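Local coordinates for protein putative phosphosugar isomerase (Clostridium difficile, PDB 3G68) that is a putative phosphosugar isomerase built from two SIS domains, which probably binds phosphorylated sugars or related carbohydrate derivatives and may interconvert them, at residues B[49-54]-B[220-225]; B[178-183]-B[307-312]; B[214-219]-B[263-268]; B[242-247]-B[268-273]. All coordinates share one frame; numbering follows the deposited sequence.

Interaction 1 (B[49-54]-B[220-225])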
loop_
_atom_site.group_PDB
_atom_site.type_symbol
_atom_site.label_atom_id
_atom_site.label_comp_id
_atom_site.label_asym_id
_atom_site.label_seq_id
_atom_site.Cartn_x
_atom_site.Cartn_y
_atom_site.Cartn_z
ATOM N N GLY B 49 35.629 37.980 -18.927
ATOM C CA GLY B 49 36.792 38.129 -18.049
ATOM C C GLY B 49 36.563 39.095 -16.889
ATOM O O GLY B 49 36.900 38.800 -15.734
ATOM N N VAL B 50 35.957 40.236 -17.171
ATOM C CA VAL B 50 35.645 41.192 -16.119
ATOM C C VAL B 50 34.761 40.535 -15.054
ATOM O O VAL B 50 34.977 40.686 -13.856
ATOM C CB VAL B 50 34.902 42.434 -16.677
ATOM C CG1 VAL B 50 34.501 43.377 -15.558
ATOM C CG2 VAL B 50 35.719 43.166 -17.720
ATOM N N GLN B 51 33.755 39.795 -15.506
ATOM C CA GLN B 51 32.803 39.205 -14.593
ATOM C C GLN B 51 33.366 38.098 -13.727
ATOM O O GLN B 51 33.079 38.082 -12.531
ATOM C CB GLN B 51 31.568 38.669 -15.347
ATOM C CG GLN B 51 30.504 38.039 -14.449
ATOM C CD GLN B 51 29.999 38.988 -13.399
ATOM O OE1 GLN B 51 29.757 40.191 -13.674
ATOM N NE2 GLN B 51 29.808 38.475 -12.197
ATOM N N VAL B 52 34.152 37.200 -14.318
ATOM C CA VAL B 52 34.656 36.008 -13.614
ATOM C C VAL B 52 36.001 36.218 -12.894
ATOM O O VAL B 52 36.300 35.513 -11.937
ATOM C CB VAL B 52 34.736 34.818 -14.590
ATOM C CG1 VAL B 52 35.228 33.560 -13.911
ATOM C CG2 VAL B 52 33.325 34.605 -15.192
ATOM N N GLN B 53 36.780 37.210 -13.317
ATOM C CA GLN B 53 38.055 37.478 -12.649
ATOM C C GLN B 53 37.971 37.516 -11.117
ATOM O O GLN B 53 38.838 36.921 -10.461
ATOM C CB GLN B 53 38.759 38.718 -13.228
ATOM C CG GLN B 53 40.112 39.029 -12.568
ATOM C CD GLN B 53 39.991 39.782 -11.246
ATOM O OE1 GLN B 53 39.046 40.537 -11.033
ATOM N NE2 GLN B 53 40.988 39.618 -10.372
ATOM N N PRO B 54 36.976 38.217 -10.536
ATOM C CA PRO B 54 36.931 38.191 -9.071
ATOM C C PRO B 54 36.806 36.777 -8.501
ATOM O O PRO B 54 37.536 36.413 -7.580
ATOM C CB PRO B 54 35.704 39.035 -8.727
ATOM C CG PRO B 54 35.541 39.960 -9.889
ATOM C CD PRO B 54 35.911 39.087 -11.078
ATOM N N TYR B 220 29.655 43.649 -11.976
ATOM C CA TYR B 220 30.136 44.722 -12.852
ATOM C C TYR B 220 30.317 44.273 -14.329
ATOM O O TYR B 220 29.849 44.931 -15.236
ATOM C CB TYR B 220 31.429 45.330 -12.270
ATOM C CG TYR B 220 31.969 46.466 -13.098
ATOM C CD1 TYR B 220 31.195 47.582 -13.352
ATOM C CD2 TYR B 220 33.253 46.404 -13.641
ATOM C CE1 TYR B 220 31.690 48.626 -14.116
ATOM C CE2 TYR B 220 33.751 47.419 -14.422
ATOM C CZ TYR B 220 32.977 48.530 -14.653
ATOM O OH TYR B 220 33.478 49.535 -15.435
ATOM N N GLY B 221 30.918 43.121 -14.552
ATOM C CA GLY B 221 31.090 42.601 -15.924
ATOM C C GLY B 221 29.729 42.410 -16.593
ATOM O O GLY B 221 29.537 42.828 -17.737
ATOM N N ASP B 222 28.797 41.770 -15.883
ATOM C CA ASP B 222 27.414 41.592 -16.407
ATOM C C ASP B 222 26.708 42.916 -16.681
ATOM O O ASP B 222 25.915 42.996 -17.615
ATOM C CB ASP B 222 26.557 40.763 -15.451
ATOM C CG ASP B 222 26.966 39.292 -15.409
ATOM O OD1 ASP B 222 27.529 38.771 -16.418
ATOM O OD2 ASP B 222 26.670 38.659 -14.370
ATOM N N THR B 223 26.989 43.941 -15.890
ATOM C CA THR B 223 26.402 45.295 -16.074
ATOM C C THR B 223 26.889 45.900 -17.374
ATOM O O THR B 223 26.111 46.412 -18.143
ATOM C CB THR B 223 26.709 46.193 -14.861
ATOM O OG1 THR B 223 26.165 45.542 -13.697
ATOM C CG2 THR B 223 26.097 47.597 -15.007
ATOM N N LEU B 224 28.194 45.799 -17.630
ATOM C CA LEU B 224 28.793 46.246 -18.882
ATOM C C LEU B 224 28.256 45.463 -20.095
ATOM O O LEU B 224 27.999 46.034 -21.157
ATOM C CB LEU B 224 30.307 46.092 -18.808
ATOM C CG LEU B 224 31.038 46.946 -17.796
ATOM C CD1 LEU B 224 32.576 46.613 -17.869
ATOM C CD2 LEU B 224 30.771 48.438 -18.099
ATOM N N GLU B 225 28.068 44.166 -19.927
ATOM C CA GLU B 225 27.551 43.310 -21.018
ATOM C C GLU B 225 26.107 43.644 -21.343
ATOM O O GLU B 225 25.750 43.760 -22.514
ATOM C CB GLU B 225 27.695 41.827 -20.674
ATOM C CG GLU B 225 27.038 40.866 -21.644
ATOM C CD GLU B 225 27.546 40.957 -23.072
ATOM O OE1 GLU B 225 28.603 41.593 -23.313
ATOM O OE2 GLU B 225 26.883 40.330 -23.940
HETATM O O HOH W 1 32.707 42.095 -12.306
#
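Helices 49-54 and 220-225 run almost antiparallel, their short axes 170° apart and 7.5 Å from each other at the closest. Q51 CA lies 4.0 Å from G221 CA. G221 has no side chain to keep the backbones apart, so V50 CG1 can settle 3.5 Å from G221 CA. With CG1 anti to the backbone N, that methyl reaches across the gap, where it also meets the Y220 ring obliquely through CD2 at 3.8 Å. L224 CD1 lies a little farther off.

The polar half of the contact belongs to Q51. Its chain bends at CB-CG and lays the amide against the carboxylate of D222: the two flat groups stack with their planes 9° apart, although the side chains cross at about a right angle. Q51 OE1 accepts from D222 N at 2.9 Å, a fairly straight bond (158° at the hydrogen) with the donor tilted slightly from the carbonyl plane. Q51 NE2 donates to D218 O, just before the helix. A water accepts from the N-H of G221 at 3.0 Å and donates to V50 O, tying backbone to backbone. While stacked on the Q51 amide, the D222 carboxylate is also held from outside, OD1 by Y147 and K151 and OD2 by T311.

First-turn N-H groups of helix 220-234 are therefore met from outside, by a glutamine oxygen and a water presented by helix 43-59. This buried seam, polar on the Q51 side and apolar on the V50 side, fastens the start of one helix to the middle of a helix from the first SIS domain.

Interaction 2 (B[178-183]-B[307-312])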
loop_
_atom_site.group_PDB
_atom_site.type_symbol
_atom_site.label_atom_id
_atom_site.label_comp_id
_atom_site.label_asym_id
_atom_site.label_seq_id
_atom_site.Cartn_x
_atom_site.Cartn_y
_atom_site.Cartn_z
ATOM N N ASN B 178 27.664 21.716 -7.909
ATOM C CA ASN B 178 26.245 21.646 -7.545
ATOM C C ASN B 178 25.603 23.030 -7.287
ATOM O O ASN B 178 24.452 23.226 -7.646
ATOM C CB ASN B 178 26.017 20.613 -6.450
ATOM C CG ASN B 178 25.968 19.187 -7.030
ATOM O OD1 ASN B 178 24.989 18.809 -7.688
ATOM N ND2 ASN B 178 27.029 18.428 -6.840
ATOM N N LYS B 179 26.359 23.977 -6.725
ATOM C CA LYS B 179 25.866 25.374 -6.578
ATOM C C LYS B 179 25.639 26.040 -7.946
ATOM O O LYS B 179 24.633 26.717 -8.176
ATOM C CB LYS B 179 26.848 26.215 -5.753
ATOM C CG LYS B 179 26.951 25.798 -4.343
ATOM C CD LYS B 179 27.931 26.756 -3.637
ATOM C CE LYS B 179 28.038 26.451 -2.187
ATOM N NZ LYS B 179 29.192 27.165 -1.654
ATOM N N ILE B 180 26.580 25.845 -8.863
ATOM C CA ILE B 180 26.471 26.357 -10.231
ATOM C C ILE B 180 25.244 25.729 -10.875
ATOM O O ILE B 180 24.455 26.416 -11.510
ATOM C CB ILE B 180 27.744 26.045 -11.061
ATOM C CG1 ILE B 180 28.942 26.842 -10.529
ATOM C CG2 ILE B 180 27.549 26.337 -12.520
ATOM C CD1 ILE B 180 30.311 26.372 -11.104
ATOM N N LEU B 181 25.052 24.427 -10.678
ATOM C CA LEU B 181 23.861 23.746 -11.233
ATOM C C LEU B 181 22.564 24.311 -10.641
ATOM O O LEU B 181 21.550 24.438 -11.330
ATOM C CB LEU B 181 23.960 22.225 -11.033
ATOM C CG LEU B 181 24.959 21.503 -11.930
ATOM C CD1 LEU B 181 25.096 20.015 -11.499
ATOM C CD2 LEU B 181 24.549 21.608 -13.429
ATOM N N ASP B 182 22.607 24.672 -9.369
ATOM C CA ASP B 182 21.465 25.299 -8.707
ATOM C C ASP B 182 21.136 26.663 -9.366
ATOM O O ASP B 182 19.965 26.989 -9.473
ATOM C CB ASP B 182 21.717 25.562 -7.215
ATOM C CG ASP B 182 21.658 24.323 -6.329
ATOM O OD1 ASP B 182 21.129 23.266 -6.709
ATOM O OD2 ASP B 182 22.111 24.460 -5.171
ATOM N N ALA B 183 22.137 27.426 -9.826
ATOM C CA ALA B 183 21.901 28.699 -10.533
ATOM C C ALA B 183 21.348 28.422 -11.936
ATOM O O ALA B 183 20.368 29.028 -12.395
ATOM C CB ALA B 183 23.222 29.500 -10.641
ATOM N N PRO B 307 27.485 35.613 -4.411
ATOM C CA PRO B 307 27.928 36.762 -5.200
ATOM C C PRO B 307 28.572 36.431 -6.536
ATOM O O PRO B 307 28.707 37.322 -7.369
ATOM C CB PRO B 307 28.939 37.455 -4.282
ATOM C CG PRO B 307 29.415 36.397 -3.395
ATOM C CD PRO B 307 28.288 35.468 -3.176
ATOM N N TYR B 308 28.968 35.177 -6.726
ATOM C CA TYR B 308 29.591 34.737 -7.945
ATOM C C TYR B 308 28.588 34.042 -8.861
ATOM O O TYR B 308 28.504 34.370 -10.040
ATOM C CB TYR B 308 30.741 33.789 -7.649
ATOM C CG TYR B 308 31.733 34.336 -6.644
ATOM C CD1 TYR B 308 32.516 35.442 -6.956
ATOM C CD2 TYR B 308 31.901 33.730 -5.385
ATOM C CE1 TYR B 308 33.427 35.956 -6.051
ATOM C CE2 TYR B 308 32.814 34.247 -4.460
ATOM C CZ TYR B 308 33.588 35.352 -4.811
ATOM O OH TYR B 308 34.511 35.878 -3.929
ATOM N N TYR B 309 27.806 33.118 -8.322
ATOM C CA TYR B 309 26.909 32.309 -9.186
ATOM C C TYR B 309 25.627 32.997 -9.649
ATOM O O TYR B 309 24.978 32.538 -10.609
ATOM C CB TYR B 309 26.638 30.905 -8.576
ATOM C CG TYR B 309 27.922 30.163 -8.228
ATOM C CD1 TYR B 309 29.007 30.144 -9.102
ATOM C CD2 TYR B 309 28.053 29.488 -7.007
ATOM C CE1 TYR B 309 30.202 29.476 -8.765
ATOM C CE2 TYR B 309 29.207 28.812 -6.693
ATOM C CZ TYR B 309 30.282 28.817 -7.561
ATOM O OH TYR B 309 31.445 28.164 -7.235
ATOM N N GLN B 310 25.290 34.112 -9.017
ATOM C CA GLN B 310 24.165 34.956 -9.466
ATOM C C GLN B 310 24.373 35.426 -10.893
ATOM O O GLN B 310 23.410 35.846 -11.543
ATOM C CB GLN B 310 23.974 36.168 -8.537
ATOM C CG GLN B 310 25.150 37.162 -8.559
ATOM C CD GLN B 310 24.957 38.363 -7.633
ATOM O OE1 GLN B 310 23.846 38.732 -7.273
ATOM N NE2 GLN B 310 26.057 38.964 -7.247
ATOM N N THR B 311 25.614 35.400 -11.374
ATOM C CA THR B 311 25.927 35.780 -12.745
ATOM C C THR B 311 25.130 34.946 -13.774
ATOM O O THR B 311 24.909 35.376 -14.875
ATOM C CB THR B 311 27.453 35.707 -13.047
ATOM O OG1 THR B 311 27.733 36.371 -14.292
ATOM C CG2 THR B 311 27.937 34.250 -13.102
ATOM N N PHE B 312 24.710 33.747 -13.417
ATOM C CA PHE B 312 23.934 32.918 -14.355
ATOM C C PHE B 312 22.465 33.244 -14.448
ATOM O O PHE B 312 21.749 32.560 -15.174
ATOM C CB PHE B 312 24.151 31.435 -14.058
ATOM C CG PHE B 312 25.556 31.051 -14.214
ATOM C CD1 PHE B 312 26.164 31.153 -15.471
ATOM C CD2 PHE B 312 26.329 30.679 -13.115
ATOM C CE1 PHE B 312 27.528 30.843 -15.617
ATOM C CE2 PHE B 312 27.674 30.359 -13.277
ATOM C CZ PHE B 312 28.265 30.442 -14.529
#
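Y309 lays one ring face over I180, whose CG1 sits 3.7 Å from the ring centroid and 25° off the normal, a CH-pi contact displaced toward CE1. The nearest pair is I180 CG1 to Y309 CE1 at 3.4 Å. With CG1 anti to its carbonyl carbon (chi1 -68°), I180 turns this methylene under the tyrosine and leaves CG2 for the F312 ring, which it approaches obliquely through CE2 at 4.1 Å. K179 CB approaches the tyrosine ring obliquely too, 3.6 Å from Y309 CE2. The extended lysine chain then leads its ammonium away to E176.

One turn further along the helix, A183 CB rests against the bases of both aromatic residues. It is 3.5 Å from the backbone O of Y309 and 4.0 Å from F312 CB, so the small methyl lets the 307-312 backbone come down close to the helix. Nothing polar joins the two segments. The tyrosine hydroxyl is nevertheless anchored, by E176 on the same helix and by Y55, which fixes the far end of the ring while the isoleucine supports its face. Behind the rings, Y308 CB lies against the opposite face of Y309, and T311 CG2 stands 3.8 Å above the centre of the F312 ring.

The loop between strand 299-300 and helix 316-324 thus drapes over helix 170-184. Helix 4-20 closes the apolar patch through I19 on I180 and M15 on F312, and helix 145-165 adds L152, L159 and M155. D182, on another side of helix 170-184, pairs with R14 of the second subunit.

Interaction 3 (B[214-219]-B[263-268]); sequences IGHSDI and LDTGKE
D218 OD2 is gripped twice, by K267 NZ at 2.7 Å in a salt bridge and by a water at the same distance. The lysine meets the syn lone pair of that oxygen, and the water carries the contact on to T265 OG1 at 2.9 Å. A bend at chi3 (83°) folds the K267 chain on its way to the carboxylate, and the K267 and H216 side chains cross at about a right angle. K267 CB comes 3.6 Å from H216 NE2, approaching obliquely, while CD makes an off-centre CH-pi contact with the ring.

The imidazole is held from its own side as well, because H216 ND1 accepts from D218 N in a nearly straight bond of 3.0 Å. This locks the histidine to the short 3-10 turn that also presents the aspartate. T265 OG1 lies against H216 CB and CG. Behind it, the apolar branch of the threonine meets I219 tip to tip, with CG2 3.6 Å from I219 CD1, and the same CD1 reaches L263 CB. H216 N is buried here without a partner in the model. On the second segment, G266 N donates to D264 OD1 in an Asx turn that shapes the loop after the strand.

At the base, L263 N donates to I214 O at 2.9 Å, joining neighbouring parallel strands. Strands 210-215 and 258-264 are the first and third of a sheet ordered 2-1-3-4-5, and their chains leave in different directions: this is the topological switch point of a Rossmann-like alpha/beta fold, at the C-terminal strand ends where SIS domains commonly bind their ligands.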
loop_
_atom_site.group_PDB
_atom_site.type_symbol
_atom_site.label_atom_id
_atom_site.label_comp_id
_atom_site.label_asym_id
_atom_site.label_seq_id
_atom_site.Cartn_x
_atom_site.Cartn_y
_atom_site.Cartn_z
ATOM N N ILE B 214 22.667 50.473 -13.520
ATOM C CA ILE B 214 23.474 50.633 -12.309
ATOM C C ILE B 214 23.500 49.271 -11.617
ATOM O O ILE B 214 22.427 48.717 -11.300
ATOM C CB ILE B 214 22.894 51.687 -11.352
ATOM C CG1 ILE B 214 22.640 53.007 -12.084
ATOM C CG2 ILE B 214 23.803 51.869 -10.131
ATOM C CD1 ILE B 214 22.020 54.057 -11.221
ATOM N N GLY B 215 24.705 48.715 -11.440
ATOM C CA GLY B 215 24.900 47.398 -10.812
ATOM C C GLY B 215 25.819 47.438 -9.598
ATOM O O GLY B 215 26.484 48.438 -9.335
ATOM N N HIS B 216 25.834 46.334 -8.853
ATOM C CA HIS B 216 26.767 46.145 -7.756
ATOM C C HIS B 216 28.110 45.663 -8.345
ATOM O O HIS B 216 28.122 45.040 -9.407
ATOM C CB HIS B 216 26.225 45.096 -6.767
ATOM C CG HIS B 216 27.075 44.924 -5.542
ATOM N ND1 HIS B 216 28.114 44.029 -5.488
ATOM C CD2 HIS B 216 27.055 45.550 -4.343
ATOM C CE1 HIS B 216 28.686 44.089 -4.299
ATOM N NE2 HIS B 216 28.064 45.005 -3.584
ATOM N N SER B 217 29.226 45.905 -7.641
ATOM C CA SER B 217 30.544 45.462 -8.118
ATOM C C SER B 217 30.634 43.950 -8.424
ATOM O O SER B 217 31.367 43.552 -9.324
ATOM C CB SER B 217 31.666 45.856 -7.133
ATOM O OG SER B 217 31.389 45.435 -5.813
ATOM N N ASP B 218 29.875 43.126 -7.702
ATOM C CA ASP B 218 29.868 41.669 -7.897
ATOM C C ASP B 218 29.361 41.259 -9.280
ATOM O O ASP B 218 29.703 40.161 -9.746
ATOM C CB ASP B 218 29.035 40.950 -6.818
ATOM C CG ASP B 218 29.633 41.054 -5.437
ATOM O OD1 ASP B 218 30.859 41.302 -5.313
ATOM O OD2 ASP B 218 28.865 40.859 -4.481
ATOM N N ILE B 219 28.578 42.143 -9.918
ATOM C CA ILE B 219 28.058 41.922 -11.256
ATOM C C ILE B 219 28.495 43.046 -12.226
ATOM O O ILE B 219 27.841 43.317 -13.213
ATOM C CB ILE B 219 26.518 41.664 -11.250
ATOM C CG1 ILE B 219 25.768 42.774 -10.525
ATOM C CG2 ILE B 219 26.255 40.237 -10.658
ATOM C CD1 ILE B 219 24.192 42.780 -10.765
ATOM N N LEU B 263 20.169 46.915 -11.000
ATOM C CA LEU B 263 20.382 45.489 -10.734
ATOM C C LEU B 263 20.760 45.444 -9.254
ATOM O O LEU B 263 21.892 45.738 -8.888
ATOM C CB LEU B 263 21.500 44.966 -11.634
ATOM C CG LEU B 263 21.289 45.136 -13.147
ATOM C CD1 LEU B 263 22.480 44.480 -13.915
ATOM C CD2 LEU B 263 19.973 44.517 -13.554
ATOM N N ASP B 264 19.774 45.148 -8.417
ATOM C CA ASP B 264 19.907 45.212 -6.965
ATOM C C ASP B 264 20.241 43.840 -6.361
ATOM O O ASP B 264 19.370 42.978 -6.189
ATOM C CB ASP B 264 18.635 45.812 -6.353
ATOM C CG ASP B 264 18.670 45.847 -4.823
ATOM O OD1 ASP B 264 19.770 45.771 -4.230
ATOM O OD2 ASP B 264 17.584 45.939 -4.221
ATOM N N THR B 265 21.506 43.664 -5.994
ATOM C CA THR B 265 21.969 42.377 -5.424
ATOM C C THR B 265 21.735 42.223 -3.920
ATOM O O THR B 265 22.058 41.172 -3.354
ATOM C CB THR B 265 23.447 42.113 -5.718
ATOM O OG1 THR B 265 24.249 43.048 -4.998
ATOM C CG2 THR B 265 23.738 42.188 -7.222
ATOM N N GLY B 266 21.164 43.245 -3.289
ATOM C CA GLY B 266 20.847 43.197 -1.883
ATOM C C GLY B 266 22.013 43.488 -0.945
ATOM O O GLY B 266 21.843 43.373 0.262
ATOM N N LYS B 267 23.184 43.849 -1.482
ATOM C CA LYS B 267 24.375 44.184 -0.669
ATOM C C LYS B 267 24.568 45.687 -0.514
ATOM O O LYS B 267 25.495 46.117 0.168
ATOM C CB LYS B 267 25.642 43.589 -1.278
ATOM C CG LYS B 267 25.739 42.092 -1.168
ATOM C CD LYS B 267 26.935 41.502 -1.952
ATOM C CE LYS B 267 28.267 41.540 -1.218
ATOM N NZ LYS B 267 29.208 40.502 -1.780
ATOM N N GLU B 268 23.710 46.495 -1.121
ATOM C CA GLU B 268 23.867 47.947 -1.074
ATOM C C GLU B 268 22.713 48.619 -0.335
ATOM O O GLU B 268 21.647 48.814 -0.910
ATOM C CB GLU B 268 23.990 48.496 -2.498
ATOM C CG GLU B 268 24.111 50.022 -2.566
ATOM C CD GLU B 268 25.237 50.553 -1.694
ATOM O OE1 GLU B 268 26.417 50.362 -2.067
ATOM O OE2 GLU B 268 24.935 51.157 -0.642
HETATM O O HOH W 2 26.220 40.949 -4.895
#

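Interaction 4 (B[242-247]-B[268-273])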
loop_
_atom_site.group_PDB
_atom_site.type_symbol
_atom_site.label_atom_id
_atom_site.label_comp_id
_atom_site.label_asym_id
_atom_site.label_seq_id
_atom_site.Cartn_x
_atom_site.Cartn_y
_atom_site.Cartn_z
ATOM N N GLU B 242 28.985 50.789 -12.165
ATOM C CA GLU B 242 28.924 50.252 -10.791
ATOM C C GLU B 242 28.269 51.376 -9.929
ATOM O O GLU B 242 28.354 52.567 -10.263
ATOM C CB GLU B 242 30.319 49.789 -10.322
ATOM C CG GLU B 242 30.436 49.276 -8.853
ATOM C CD GLU B 242 30.560 50.392 -7.835
ATOM O OE1 GLU B 242 31.090 51.456 -8.193
ATOM O OE2 GLU B 242 30.109 50.232 -6.684
ATOM N N PHE B 243 27.615 50.993 -8.831
ATOM C CA PHE B 243 26.851 51.901 -7.964
ATOM C C PHE B 243 27.620 53.133 -7.480
ATOM O O PHE B 243 27.170 54.274 -7.645
ATOM C CB PHE B 243 26.332 51.109 -6.745
ATOM C CG PHE B 243 25.303 51.819 -5.943
ATOM C CD1 PHE B 243 25.672 52.669 -4.913
ATOM C CD2 PHE B 243 23.956 51.640 -6.201
ATOM C CE1 PHE B 243 24.707 53.345 -4.159
ATOM C CE2 PHE B 243 22.989 52.306 -5.432
ATOM C CZ PHE B 243 23.381 53.161 -4.416
ATOM N N GLU B 244 28.772 52.889 -6.871
ATOM C CA GLU B 244 29.628 53.985 -6.404
ATOM C C GLU B 244 30.076 54.934 -7.506
ATOM O O GLU B 244 30.029 56.148 -7.296
ATOM C CB GLU B 244 30.839 53.488 -5.627
ATOM C CG GLU B 244 30.669 53.553 -4.130
ATOM C CD GLU B 244 30.621 54.956 -3.609
ATOM O OE1 GLU B 244 29.900 55.162 -2.626
ATOM O OE2 GLU B 244 31.263 55.865 -4.178
ATOM N N GLU B 245 30.509 54.395 -8.646
ATOM C CA GLU B 245 30.970 55.246 -9.743
ATOM C C GLU B 245 29.845 56.112 -10.302
ATOM O O GLU B 245 30.086 57.260 -10.690
ATOM C CB GLU B 245 31.681 54.479 -10.865
ATOM C CG GLU B 245 30.831 53.520 -11.662
ATOM C CD GLU B 245 31.350 53.220 -13.062
ATOM O OE1 GLU B 245 31.670 54.177 -13.813
ATOM O OE2 GLU B 245 31.359 52.021 -13.424
ATOM N N PHE B 246 28.614 55.600 -10.299
ATOM C CA PHE B 246 27.480 56.402 -10.750
ATOM C C PHE B 246 27.339 57.651 -9.863
ATOM O O PHE B 246 27.029 58.731 -10.332
ATOM C CB PHE B 246 26.193 55.586 -10.723
ATOM C CG PHE B 246 24.999 56.337 -11.199
ATOM C CD1 PHE B 246 24.236 57.092 -10.314
ATOM C CD2 PHE B 246 24.618 56.278 -12.544
ATOM C CE1 PHE B 246 23.124 57.763 -10.754
ATOM C CE2 PHE B 246 23.507 56.958 -13.013
ATOM C CZ PHE B 246 22.739 57.696 -12.119
ATOM N N ILE B 247 27.588 57.492 -8.579
ATOM C CA ILE B 247 27.512 58.616 -7.635
ATOM C C ILE B 247 28.551 59.683 -7.979
ATOM O O ILE B 247 28.308 60.863 -7.784
ATOM C CB ILE B 247 27.683 58.137 -6.151
ATOM C CG1 ILE B 247 26.572 57.151 -5.789
ATOM C CG2 ILE B 247 27.639 59.311 -5.171
ATOM C CD1 ILE B 247 26.770 56.472 -4.438
ATOM N N GLU B 268 23.710 46.495 -1.121
ATOM C CA GLU B 268 23.867 47.947 -1.074
ATOM C C GLU B 268 22.713 48.619 -0.335
ATOM O O GLU B 268 21.647 48.814 -0.910
ATOM C CB GLU B 268 23.990 48.496 -2.498
ATOM C CG GLU B 268 24.111 50.022 -2.566
ATOM C CD GLU B 268 25.237 50.553 -1.694
ATOM O OE1 GLU B 268 26.417 50.362 -2.067
ATOM O OE2 GLU B 268 24.935 51.157 -0.642
ATOM N N PRO B 269 22.935 49.025 0.935
ATOM C CA PRO B 269 21.817 49.615 1.673
ATOM C C PRO B 269 21.285 50.944 1.127
ATOM O O PRO B 269 20.142 51.275 1.402
ATOM C CB PRO B 269 22.362 49.755 3.096
ATOM C CG PRO B 269 23.814 49.804 2.935
ATOM C CD PRO B 269 24.143 48.932 1.770
ATOM N N ARG B 270 22.085 51.667 0.339
ATOM C CA ARG B 270 21.645 52.928 -0.261
ATOM C C ARG B 270 20.741 52.792 -1.516
ATOM O O ARG B 270 20.288 53.801 -2.034
ATOM C CB ARG B 270 22.860 53.801 -0.566
ATOM C CG ARG B 270 23.632 54.253 0.689
ATOM C CD ARG B 270 24.905 55.037 0.289
ATOM N NE ARG B 270 25.853 54.135 -0.366
ATOM C CZ ARG B 270 26.951 54.500 -1.027
ATOM N NH1 ARG B 270 27.307 55.770 -1.143
ATOM N NH2 ARG B 270 27.700 53.545 -1.583
ATOM N N VAL B 271 20.438 51.572 -1.975
ATOM C CA VAL B 271 19.625 51.393 -3.192
ATOM C C VAL B 271 18.252 52.039 -3.101
ATOM O O VAL B 271 17.801 52.648 -4.066
ATOM C CB VAL B 271 19.472 49.902 -3.627
ATOM C CG1 VAL B 271 18.481 49.774 -4.754
ATOM C CG2 VAL B 271 20.795 49.351 -4.078
ATOM N N THR B 272 17.585 51.926 -1.956
ATOM C CA THR B 272 16.259 52.540 -1.796
ATOM C C THR B 272 16.335 54.038 -1.984
ATOM O O THR B 272 15.494 54.606 -2.687
ATOM C CB THR B 272 15.644 52.253 -0.423
ATOM O OG1 THR B 272 15.556 50.841 -0.261
ATOM C CG2 THR B 272 14.245 52.874 -0.311
ATOM N N LYS B 273 17.321 54.680 -1.343
ATOM C CA LYS B 273 17.527 56.127 -1.501
ATOM C C LYS B 273 17.886 56.502 -2.949
ATOM O O LYS B 273 17.430 57.525 -3.445
ATOM C CB LYS B 273 18.600 56.670 -0.521
ATOM C CG LYS B 273 18.195 56.580 0.961
ATOM C CD LYS B 273 19.292 57.046 1.924
#
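A salt-bridge network of E244, R270 and E268 spans the N-terminal ends of two neighbouring helices. R270 presents the end of its guanidinium to E244, and NH2 at 2.9 Å and NH1 at 3.0 Å both donate to the single oxygen OE1, which lies almost in the guanidinium plane. Along its other edge, R270 NE reaches E268 OE2 at 3.1 Å. That oxygen also accepts R270 N through its anti lone pair, so the glutamate caps the turn and fixes the arginine at once.

Beneath the charges lies F243. With CG anti to the backbone N (chi1 178°), E268 CG stands 3.6 Å from the F243 ring centroid, nearly on the normal; the bend at chi2 (53°) then lays the carboxylate over the ring, the planes 10° apart. F243 CE1 in turn covers a face of the guanidinium, while I247 CD1 comes 3.4 Å from R270 NH1. V271 CG2 meets F243 CE2 obliquely.

E242 and E245 close the start of helix 243-250 with a capping box. That helix and helix 271-279 flank strands 210-215 and 258-264: F243 rests on I214 and M274, and V271 on I262 and D264.

Overall arrangement
Interactions 1 and 2 are buried; interactions 3 and 4 reach the surface of the second sheet's domain and rely more on charge. Interactions 3 and 4 share E268 and lie 8 Å apart between centres, I214 packing on F243 and F246. Interaction 1 meets interaction 3 where Q51 NE2 donates to D218 O, so the strand-end loop is held by a helix from the first SIS domain. T311 links interaction 2 to interaction 1 through D222, and Q310 packs on T265 and I219 of interaction 3. Interaction 2 is wholly apolar across its segments, in contrast to the amide and water bonds of interaction 1. Interactions 2 and 4 do not touch.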